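Local coordinates for Lin1909 protein (Listeria innocua, PDB 3FIJ) that binds a manganese ion and, as a member of the class I glutamine amidotransferase-like peptidase C26 family, probably hydrolyses gamma-glutamyl compounds such as gamma-glutamyl-gamma-aminobutyrate, at residues A[141-146]-A[176-181]; A[83-88]-A[132-137]; A[153-158]-A[171-176]; A[180-185]-A[198-203]. All coordinates share one frame; numbering follows the deposited sequence.

Contact 1 (A[141-146]-A[176-181]); sequences LQHLQR and SLHHQF. With MN (manganese (II) ion), chain I.
The imidazole of H143 takes the edge of the F181 ring against one face: CE2 of F181 sits over the centre of the imidazole, 3.5 Å from CD2 of H143. With the planes 87° apart, this is a T-shaped pair. H178 lies alongside H143 and points the same way; the two rings are oblique to each other, and CB of H143 makes a CH-pi contact over one face of the H178 ring. All three side chains form an aromatic cluster beside the manganese ion, which is bound by ND1 of H143 at 2.2 Å, OG of S176 at 2.2 Å and NE2 of H178 at 2.3 Å, with a water as a further ligand; H154 and E201 complete the site. The far nitrogen of H143, NE2, is hydrogen-bonded to D197, and ND1 of H178 donates to O of Q180, so both imidazoles are held in rotation from the side away from the metal. The carbonyl oxygen of H143 is gripped twice, from opposite faces of its plane: OG of S176 donates at 2.6 Å and N of H178 at 3.0 Å. S176 can bridge metal and carbonyl because its OG is turned anti to the backbone N (chi1 -165°). Beyond it, N of Q145 bonds to O of S176 at 3.0 Å, and CD1 of L144 meets CD1 of L177. Because the serine hydroxyl spends its proton on a carbonyl while its oxygen faces the metal, the manganese probably polarises that O-H and strengthens the bond.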
# COMPACT_ATOMS: atom_id res chain seq x y z
N LEU A 141 26.89 -17.89 -7.95
CA LEU A 141 25.87 -18.39 -7.03
C LEU A 141 25.00 -17.21 -6.62
O LEU A 141 25.28 -16.08 -7.00
CB LEU A 141 26.54 -18.98 -5.79
CG LEU A 141 27.36 -20.24 -6.04
CD1 LEU A 141 28.13 -20.59 -4.78
CD2 LEU A 141 26.41 -21.38 -6.46
N GLN A 142 23.96 -17.46 -5.85
CA GLN A 142 23.10 -16.37 -5.42
C GLN A 142 23.84 -15.57 -4.36
O GLN A 142 24.36 -16.14 -3.39
CB GLN A 142 21.80 -16.88 -4.82
CG GLN A 142 20.81 -15.75 -4.56
CD GLN A 142 19.49 -16.23 -4.02
OE1 GLN A 142 19.36 -16.54 -2.83
NE2 GLN A 142 18.49 -16.29 -4.88
N HIS A 143 23.88 -14.25 -4.52
CA HIS A 143 24.54 -13.41 -3.54
C HIS A 143 23.58 -12.42 -2.90
O HIS A 143 23.96 -11.65 -2.01
CB HIS A 143 25.76 -12.73 -4.16
CG HIS A 143 26.95 -13.65 -4.26
ND1 HIS A 143 27.85 -13.81 -3.24
CD2 HIS A 143 27.31 -14.52 -5.23
CE1 HIS A 143 28.72 -14.75 -3.56
NE2 HIS A 143 28.41 -15.20 -4.77
N LEU A 144 22.34 -12.42 -3.37
CA LEU A 144 21.29 -11.59 -2.78
C LEU A 144 20.35 -12.66 -2.25
O LEU A 144 19.37 -13.02 -2.89
CB LEU A 144 20.58 -10.73 -3.83
CG LEU A 144 19.49 -9.84 -3.22
CD1 LEU A 144 20.07 -9.03 -2.06
CD2 LEU A 144 18.93 -8.90 -4.29
N GLN A 145 20.68 -13.19 -1.07
CA GLN A 145 19.92 -14.26 -0.45
C GLN A 145 18.49 -13.87 -0.08
O GLN A 145 18.22 -12.73 0.28
CB GLN A 145 20.65 -14.77 0.79
CG GLN A 145 20.62 -13.82 1.98
CD GLN A 145 21.42 -14.34 3.16
OE1 GLN A 145 22.62 -14.61 3.05
NE2 GLN A 145 20.77 -14.47 4.31
N ARG A 146 17.59 -14.83 -0.19
CA ARG A 146 16.19 -14.62 0.15
C ARG A 146 15.97 -15.19 1.55
O ARG A 146 15.01 -14.83 2.23
CB ARG A 146 15.27 -15.30 -0.87
CG ARG A 146 15.33 -14.67 -2.25
CD ARG A 146 15.23 -13.15 -2.14
NE ARG A 146 15.39 -12.46 -3.42
CZ ARG A 146 15.61 -11.15 -3.54
NH1 ARG A 146 15.71 -10.38 -2.46
NH2 ARG A 146 15.75 -10.60 -4.75
N SER A 176 24.63 -13.15 2.57
CA SER A 176 24.97 -12.40 1.37
C SER A 176 23.83 -11.47 0.94
O SER A 176 22.70 -11.90 0.72
CB SER A 176 25.31 -13.39 0.25
OG SER A 176 25.96 -12.77 -0.84
N LEU A 177 24.14 -10.18 0.82
CA LEU A 177 23.16 -9.16 0.43
C LEU A 177 23.80 -8.18 -0.55
O LEU A 177 23.79 -6.97 -0.33
CB LEU A 177 22.67 -8.37 1.65
CG LEU A 177 21.73 -9.05 2.65
CD1 LEU A 177 20.55 -9.65 1.90
CD2 LEU A 177 22.47 -10.13 3.40
N HIS A 178 24.36 -8.69 -1.65
CA HIS A 178 25.00 -7.82 -2.61
C HIS A 178 24.83 -8.29 -4.05
O HIS A 178 24.55 -9.46 -4.31
CB HIS A 178 26.49 -7.68 -2.26
CG HIS A 178 27.25 -8.98 -2.26
ND1 HIS A 178 27.93 -9.45 -3.37
CD2 HIS A 178 27.40 -9.92 -1.30
CE1 HIS A 178 28.48 -10.62 -3.08
NE2 HIS A 178 28.18 -10.93 -1.83
N HIS A 179 24.96 -7.35 -4.98
CA HIS A 179 24.84 -7.68 -6.39
C HIS A 179 26.09 -7.21 -7.14
O HIS A 179 26.17 -7.34 -8.36
CB HIS A 179 23.56 -7.08 -7.01
CG HIS A 179 23.71 -5.66 -7.45
ND1 HIS A 179 23.81 -4.60 -6.58
CD2 HIS A 179 23.78 -5.12 -8.70
CE1 HIS A 179 23.95 -3.48 -7.26
NE2 HIS A 179 23.94 -3.77 -8.54
N GLN A 180 27.07 -6.67 -6.41
CA GLN A 180 28.32 -6.23 -7.02
C GLN A 180 29.47 -7.02 -6.40
O GLN A 180 29.34 -7.55 -5.30
CB GLN A 180 28.55 -4.73 -6.81
CG GLN A 180 27.48 -3.83 -7.39
CD GLN A 180 28.02 -2.44 -7.72
OE1 GLN A 180 28.79 -1.87 -6.95
NE2 GLN A 180 27.62 -1.90 -8.86
N PHE A 181 30.59 -7.12 -7.12
CA PHE A 181 31.75 -7.86 -6.63
C PHE A 181 33.07 -7.19 -6.98
O PHE A 181 33.16 -6.38 -7.90
CB PHE A 181 31.84 -9.26 -7.23
CG PHE A 181 30.57 -10.04 -7.17
CD1 PHE A 181 29.54 -9.79 -8.06
CD2 PHE A 181 30.42 -11.06 -6.24
CE1 PHE A 181 28.37 -10.54 -8.03
CE2 PHE A 181 29.26 -11.82 -6.19
CZ PHE A 181 28.23 -11.56 -7.09
MN MN I . 28.12 -13.17 -1.19
O HOH W 1 28.26 -12.42 0.94

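Contact 2 (A[83-88]-A[132-137]); sequences SQEIGA and DISQVE
OD2 of D132, a carboxylate oxygen packed against E85, is gripped twice by S134. The hydroxyl OG of S134 donates at 2.8 Å to the anti lone pair of OD2, whereas the backbone N of S134 reaches OD2 from above the carboxylate plane at 3.1 Å. These bonds fix the carboxylate while the aliphatic part of E85 lies across it: CG of E85 is 3.6 Å from CB of D132, the two side chains crossing at about a right angle. Bending at chi2 (-74°) carries the end of E85 aside, and its OE2 remains 5.4 Å from OD2 of D132, a spacing that probably eases the repulsion between like charges. The bond from N of S134 to D132 closes an Asx turn at the start of the 3-10 segment 133-135; across the contact, residues 83-86 form a type I beta turn. The two turns are joined by a weak hydrogen bond from NE2 of Q135 to OE1 of E85, 3.0 Å long and bent to 129° at the hydrogen, with amide and carboxylate planes nearly perpendicular. The same NE2 of Q135 also lies 3.6 Å from CB of S83. Segment 83-88 also meets a neighbouring subunit, R146 of which donates to O of I86.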
# COMPACT_ATOMS: atom_id res chain seq x y z
N SER A 83 26.63 1.22 -16.04
CA SER A 83 25.97 0.17 -16.83
C SER A 83 24.47 0.23 -16.55
O SER A 83 24.05 0.74 -15.52
CB SER A 83 26.45 -1.22 -16.40
OG SER A 83 27.81 -1.40 -16.66
N GLN A 84 23.68 -0.34 -17.45
CA GLN A 84 22.24 -0.36 -17.27
C GLN A 84 21.83 -1.10 -15.99
O GLN A 84 20.83 -0.76 -15.37
CB GLN A 84 21.54 -1.00 -18.48
CG GLN A 84 21.72 -0.21 -19.77
CD GLN A 84 20.92 -0.77 -20.94
OE1 GLN A 84 21.44 -0.86 -22.06
NE2 GLN A 84 19.67 -1.13 -20.70
N GLU A 85 22.61 -2.10 -15.58
CA GLU A 85 22.25 -2.85 -14.39
C GLU A 85 22.93 -2.42 -13.08
O GLU A 85 22.90 -3.16 -12.09
CB GLU A 85 22.41 -4.36 -14.62
CG GLU A 85 23.63 -4.76 -15.40
CD GLU A 85 23.53 -4.45 -16.88
OE1 GLU A 85 24.55 -4.03 -17.44
OE2 GLU A 85 22.45 -4.63 -17.48
N ILE A 86 23.53 -1.24 -13.06
CA ILE A 86 24.15 -0.74 -11.84
C ILE A 86 22.98 -0.23 -10.99
O ILE A 86 21.92 0.11 -11.53
CB ILE A 86 25.14 0.42 -12.12
CG1 ILE A 86 26.01 0.66 -10.88
CG2 ILE A 86 24.37 1.70 -12.46
CD1 ILE A 86 27.15 1.68 -11.09
N GLY A 87 23.16 -0.18 -9.68
CA GLY A 87 22.10 0.30 -8.82
C GLY A 87 22.30 1.77 -8.50
O GLY A 87 22.98 2.49 -9.24
N ALA A 88 21.70 2.23 -7.41
CA ALA A 88 21.85 3.62 -6.99
C ALA A 88 23.19 3.82 -6.27
O ALA A 88 23.68 2.93 -5.58
CB ALA A 88 20.70 4.01 -6.06
N ASP A 132 27.37 -5.63 -11.77
CA ASP A 132 26.22 -6.50 -11.49
C ASP A 132 26.61 -7.97 -11.64
O ASP A 132 27.54 -8.30 -12.38
CB ASP A 132 25.05 -6.18 -12.44
CG ASP A 132 23.81 -7.03 -12.15
OD1 ASP A 132 23.32 -7.01 -11.00
OD2 ASP A 132 23.32 -7.70 -13.08
N ILE A 133 25.88 -8.83 -10.93
CA ILE A 133 26.13 -10.27 -10.94
C ILE A 133 26.01 -10.79 -12.37
O ILE A 133 26.71 -11.72 -12.77
CB ILE A 133 25.12 -11.04 -10.03
CG1 ILE A 133 25.17 -10.46 -8.60
CG2 ILE A 133 25.46 -12.53 -9.96
CD1 ILE A 133 24.19 -11.13 -7.60
N SER A 134 25.13 -10.17 -13.16
CA SER A 134 24.93 -10.58 -14.54
C SER A 134 26.16 -10.38 -15.43
O SER A 134 26.23 -10.91 -16.55
CB SER A 134 23.76 -9.81 -15.17
OG SER A 134 24.19 -8.54 -15.64
N GLN A 135 27.14 -9.62 -14.94
CA GLN A 135 28.34 -9.33 -15.73
C GLN A 135 29.55 -10.23 -15.50
O GLN A 135 30.55 -10.13 -16.23
CB GLN A 135 28.73 -7.87 -15.50
CG GLN A 135 27.72 -6.87 -16.08
CD GLN A 135 27.85 -5.48 -15.48
OE1 GLN A 135 28.92 -5.10 -14.98
NE2 GLN A 135 26.78 -4.70 -15.53
N VAL A 136 29.49 -11.12 -14.51
CA VAL A 136 30.62 -12.00 -14.26
C VAL A 136 30.64 -13.04 -15.36
O VAL A 136 29.60 -13.61 -15.72
CB VAL A 136 30.53 -12.68 -12.86
CG1 VAL A 136 30.53 -11.61 -11.77
CG2 VAL A 136 29.27 -13.52 -12.76
N GLU A 137 31.82 -13.27 -15.92
CA GLU A 137 32.00 -14.22 -17.01
C GLU A 137 31.38 -15.58 -16.77
O GLU A 137 30.82 -16.18 -17.69
CB GLU A 137 33.49 -14.39 -17.34
CG GLU A 137 34.18 -13.11 -17.81
CD GLU A 137 34.52 -12.16 -16.66
OE1 GLU A 137 35.02 -11.05 -16.94
OE2 GLU A 137 34.29 -12.53 -15.48

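Contact 3 (A[153-158]-A[171-176]); sequences SHTIDI and KKLVNS. With MN (manganese (II) ion), chain I.
Metal coordination joins H154 and S176: NE2 of H154 binds the manganese ion at 2.3 Å, OG of S176 is a second ligand on the same ion, and CB of S176 lies 3.2 Å from NE2 of H154. The imidazole runs alongside V174, its CE1 3.5 Å from CG1 of the valine. A water on the metal donates to O of N175, so the backbone of 171-176 also supports the coordination shell.

Backbone hydrogen bonds pair the two segments as antiparallel strands, 154-158 with 172-174. H154 and V174 form a hydrogen-bonded pair, N of V174 donating to O of H154 at 3.0 Å in a nearly straight bond. O of V174 accepts both N of H154, in the carbonyl plane, and N of S153, which comes from above that plane at 2.9 Å. This is a classic beta bulge, placed just where the strand delivers its metal-binding histidine, near the edge of the mixed sheet and one strand in from its outermost strand 172-174.

Apolar contacts separate onto two faces. T155 and L173 meet as a non-hydrogen-bonded pair; on the face of H154, CD1 of I156 approaches CG2 of V174.

The charged contact lies at the other end. NZ of K171 forms a salt bridge with OD1 of D157, 2.9 Å away and approached almost end-on to the carboxylate oxygen; the chain of K171, bent at chi2 (-70°), runs alongside D157. A water accepts a further bond from NZ of K171 at 3.0 Å.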
# COMPACT_ATOMS: atom_id res chain seq x y z
N SER A 153 24.09 -18.32 4.02
CA SER A 153 23.47 -18.90 2.84
C SER A 153 24.44 -19.61 1.91
O SER A 153 24.10 -20.63 1.32
CB SER A 153 22.71 -17.82 2.06
OG SER A 153 23.59 -16.80 1.60
N HIS A 154 25.64 -19.06 1.75
CA HIS A 154 26.64 -19.69 0.89
C HIS A 154 27.91 -20.00 1.67
O HIS A 154 28.31 -19.23 2.56
CB HIS A 154 26.94 -18.84 -0.37
CG HIS A 154 27.37 -17.42 -0.10
ND1 HIS A 154 28.21 -17.07 0.94
CD2 HIS A 154 27.16 -16.28 -0.80
CE1 HIS A 154 28.50 -15.78 0.86
NE2 HIS A 154 27.87 -15.28 -0.19
N THR A 155 28.53 -21.14 1.36
CA THR A 155 29.75 -21.55 2.06
C THR A 155 31.04 -20.99 1.46
O THR A 155 31.24 -20.99 0.25
CB THR A 155 29.83 -23.12 2.19
OG1 THR A 155 31.07 -23.60 1.66
CG2 THR A 155 28.66 -23.79 1.50
N ILE A 156 31.92 -20.52 2.32
CA ILE A 156 33.18 -19.93 1.88
C ILE A 156 34.42 -20.71 2.29
O ILE A 156 34.49 -21.24 3.40
CB ILE A 156 33.33 -18.51 2.44
CG1 ILE A 156 33.22 -18.54 3.97
CG2 ILE A 156 32.28 -17.61 1.81
CD1 ILE A 156 33.41 -17.19 4.66
N ASP A 157 35.38 -20.77 1.38
CA ASP A 157 36.65 -21.45 1.63
C ASP A 157 37.54 -20.38 2.25
O ASP A 157 37.66 -19.27 1.71
CB ASP A 157 37.25 -21.93 0.31
CG ASP A 157 36.33 -22.86 -0.44
OD1 ASP A 157 36.12 -24.00 0.02
OD2 ASP A 157 35.81 -22.46 -1.50
N ILE A 158 38.14 -20.70 3.38
CA ILE A 158 38.98 -19.74 4.09
C ILE A 158 40.46 -20.06 4.00
O ILE A 158 40.86 -21.21 4.09
CB ILE A 158 38.57 -19.69 5.57
CG1 ILE A 158 37.09 -19.31 5.67
CG2 ILE A 158 39.43 -18.69 6.32
CD1 ILE A 158 36.54 -19.26 7.09
N LYS A 171 34.87 -23.60 5.23
CA LYS A 171 33.54 -24.06 4.86
C LYS A 171 32.39 -23.46 5.68
O LYS A 171 31.27 -23.95 5.64
CB LYS A 171 33.49 -25.59 4.93
CG LYS A 171 34.45 -26.28 3.96
CD LYS A 171 33.99 -26.11 2.52
CE LYS A 171 34.98 -26.73 1.55
NZ LYS A 171 34.58 -26.44 0.14
N LYS A 172 32.69 -22.40 6.43
CA LYS A 172 31.69 -21.71 7.25
C LYS A 172 30.62 -21.07 6.35
O LYS A 172 30.94 -20.51 5.31
CB LYS A 172 32.38 -20.61 8.06
CG LYS A 172 31.46 -19.54 8.63
CD LYS A 172 30.79 -19.98 9.91
CE LYS A 172 30.16 -18.80 10.61
NZ LYS A 172 31.12 -17.66 10.64
N LEU A 173 29.35 -21.17 6.75
CA LEU A 173 28.29 -20.55 5.95
C LEU A 173 28.10 -19.11 6.39
O LEU A 173 27.95 -18.82 7.58
CB LEU A 173 26.98 -21.32 6.04
CG LEU A 173 26.74 -22.30 4.88
CD1 LEU A 173 27.87 -23.34 4.83
CD2 LEU A 173 25.40 -22.99 5.04
N VAL A 174 28.10 -18.21 5.42
CA VAL A 174 27.98 -16.78 5.67
C VAL A 174 26.83 -16.17 4.85
O VAL A 174 26.45 -16.71 3.81
CB VAL A 174 29.34 -16.14 5.31
CG1 VAL A 174 29.18 -15.08 4.25
CG2 VAL A 174 30.00 -15.62 6.57
N ASN A 175 26.26 -15.06 5.31
CA ASN A 175 25.14 -14.45 4.57
C ASN A 175 25.59 -13.64 3.36
O ASN A 175 26.79 -13.46 3.14
CB ASN A 175 24.24 -13.62 5.50
CG ASN A 175 24.98 -12.49 6.21
OD1 ASN A 175 26.18 -12.30 6.04
ND2 ASN A 175 24.24 -11.74 7.02
N SER A 176 24.63 -13.15 2.57
CA SER A 176 24.97 -12.40 1.37
C SER A 176 23.83 -11.47 0.94
O SER A 176 22.70 -11.90 0.72
CB SER A 176 25.31 -13.39 0.25
OG SER A 176 25.96 -12.77 -0.84
MN MN I . 28.12 -13.17 -1.19
O HOH W 2 31.96 -25.48 -1.00
O HOH W 3 35.17 -25.20 -2.84
O HOH W 1 28.26 -12.42 0.94

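Contact 4 (A[180-185]-A[198-203]); sequences QFIKKL and GMIEAV. With MN (manganese (II) ion), chain I.
One face of the F181 ring carries the selenium of M199, a selenomethionine, which lies 4.1 Å from the ring centroid, 25° off the normal and shifted toward the rim. Alongside it, CG of M199 is 3.7 Å from CE2 of F181; bends at chi2 (-63°) and chi3 (97°) fold the selenium back over the phenyl ring in a Met-aromatic contact. Y130 and I133 also border this phenylalanine. Further along, branched aliphatic side chains interlock. CG2 of I182 meets CD1 of I200, crossing at about a right angle, while CD1 of I182 packs 3.7 Å from CG2 of V203; the side chains of L185 and V203 run past each other in opposite directions, CD1 against CG1. Helix 116-124 adds M118 and N122 to I182. The backbones do not pair directly but are bridged by two waters. One donates to O of I182 and accepts from N of I200, both at 2.8 Å; the other accepts from N of I182 and donates to O of I200. On the far side of its strand, E201 binds the manganese ion through OE2 at 2.4 Å, while OE1 accepts a hydrogen bond from the metal-bound water. Strand 200-205 of the central mixed sheet thus turns an apolar side to segment 181-185, whose short strand 181-182 pairs antiparallel with 129-130, and presents a carboxylate to the metal site.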
# COMPACT_ATOMS: atom_id res chain seq x y z
N GLN A 180 27.07 -6.67 -6.41
CA GLN A 180 28.32 -6.23 -7.02
C GLN A 180 29.47 -7.02 -6.40
O GLN A 180 29.34 -7.55 -5.30
CB GLN A 180 28.55 -4.73 -6.81
CG GLN A 180 27.48 -3.83 -7.39
CD GLN A 180 28.02 -2.44 -7.72
OE1 GLN A 180 28.79 -1.87 -6.95
NE2 GLN A 180 27.62 -1.90 -8.86
N PHE A 181 30.59 -7.12 -7.12
CA PHE A 181 31.75 -7.86 -6.63
C PHE A 181 33.07 -7.19 -6.98
O PHE A 181 33.16 -6.38 -7.90
CB PHE A 181 31.84 -9.26 -7.23
CG PHE A 181 30.57 -10.04 -7.17
CD1 PHE A 181 29.54 -9.79 -8.06
CD2 PHE A 181 30.42 -11.06 -6.24
CE1 PHE A 181 28.37 -10.54 -8.03
CE2 PHE A 181 29.26 -11.82 -6.19
CZ PHE A 181 28.23 -11.56 -7.09
N ILE A 182 34.11 -7.54 -6.24
CA ILE A 182 35.43 -7.03 -6.54
C ILE A 182 35.83 -7.70 -7.86
O ILE A 182 35.70 -8.93 -8.00
CB ILE A 182 36.48 -7.43 -5.47
CG1 ILE A 182 36.23 -6.65 -4.17
CG2 ILE A 182 37.90 -7.21 -6.01
CD1 ILE A 182 37.36 -6.77 -3.14
N LYS A 183 36.27 -6.91 -8.82
CA LYS A 183 36.70 -7.46 -10.11
C LYS A 183 38.20 -7.52 -10.00
O LYS A 183 38.78 -8.58 -9.74
CB LYS A 183 36.27 -6.53 -11.26
CG LYS A 183 36.48 -7.13 -12.66
CD LYS A 183 35.66 -6.40 -13.74
CE LYS A 183 36.15 -4.96 -13.96
NZ LYS A 183 35.16 -4.10 -14.69
N LYS A 184 38.85 -6.38 -10.18
CA LYS A 184 40.29 -6.30 -10.06
C LYS A 184 40.62 -5.87 -8.62
O LYS A 184 40.21 -4.80 -8.17
CB LYS A 184 40.85 -5.29 -11.06
CG LYS A 184 42.37 -5.19 -11.08
CD LYS A 184 43.00 -6.56 -11.37
CE LYS A 184 44.53 -6.48 -11.41
NZ LYS A 184 45.13 -7.83 -11.60
N LEU A 185 41.34 -6.72 -7.91
CA LEU A 185 41.72 -6.44 -6.53
C LEU A 185 42.85 -5.42 -6.44
O LEU A 185 43.89 -5.59 -7.07
CB LEU A 185 42.16 -7.74 -5.85
CG LEU A 185 42.57 -7.63 -4.38
CD1 LEU A 185 41.32 -7.46 -3.52
CD2 LEU A 185 43.34 -8.88 -3.97
N GLY A 198 34.03 -18.87 -6.89
CA GLY A 198 35.23 -18.06 -7.02
C GLY A 198 35.12 -16.59 -6.64
O GLY A 198 36.14 -15.90 -6.59
N MSE A 199 33.92 -16.09 -6.38
CA MSE A 199 33.79 -14.68 -6.02
C MSE A 199 34.48 -14.34 -4.69
O MSE A 199 34.55 -15.16 -3.77
CB MSE A 199 32.31 -14.29 -5.98
CG MSE A 199 31.62 -14.39 -7.34
SE MSE A 199 32.38 -13.16 -8.69
CE MSE A 199 33.58 -14.39 -9.57
N ILE A 200 35.00 -13.12 -4.60
CA ILE A 200 35.73 -12.66 -3.42
C ILE A 200 34.83 -12.27 -2.25
O ILE A 200 34.00 -11.36 -2.36
CB ILE A 200 36.62 -11.46 -3.79
CG1 ILE A 200 37.71 -11.93 -4.75
CG2 ILE A 200 37.22 -10.83 -2.54
CD1 ILE A 200 38.37 -10.81 -5.53
N GLU A 201 35.01 -12.96 -1.12
CA GLU A 201 34.21 -12.73 0.08
C GLU A 201 34.96 -12.06 1.22
O GLU A 201 34.35 -11.45 2.11
CB GLU A 201 33.62 -14.06 0.57
CG GLU A 201 32.47 -14.60 -0.27
CD GLU A 201 31.18 -13.79 -0.15
OE1 GLU A 201 30.81 -13.38 0.98
OE2 GLU A 201 30.51 -13.56 -1.18
N ALA A 202 36.29 -12.16 1.21
CA ALA A 202 37.10 -11.55 2.26
C ALA A 202 38.47 -11.10 1.74
O ALA A 202 39.15 -11.82 0.99
CB ALA A 202 37.28 -12.53 3.43
N VAL A 203 38.88 -9.91 2.15
CA VAL A 203 40.16 -9.38 1.73
C VAL A 203 40.93 -8.89 2.94
O VAL A 203 40.34 -8.31 3.86
CB VAL A 203 39.97 -8.19 0.76
CG1 VAL A 203 41.33 -7.64 0.31
CG2 VAL A 203 39.13 -8.63 -0.43
MN MN I . 28.12 -13.17 -1.19
O HOH W 4 34.93 -11.29 -6.75
O HOH W 5 33.34 -9.10 -3.90
O HOH W 1 28.26 -12.42 0.94

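Overall arrangement
Contacts 1, 3 and 4 converge on one manganese ion: contact 1 supplies H143, S176 and H178, contact 3 adds H154 and shares S176, and contact 4 brings E201, while one water belongs to all three. Their centres lie 12 to 14 Å apart. Contact 3 is nested within the loop closed by contact 1, and Q145 OE1 probably bonds to S153 OG, 2.8 Å away. F181 belongs to contacts 1 and 4, its edge toward H143 in contact 1, one face under M199 in contact 4. Contact 2 stands outside the metal site, the D132 side chain about 13 Å from the ion, yet touches contacts 1 and 4: I133 packs on F181, and V136 CG1 is 3.9 Å from M199 SE.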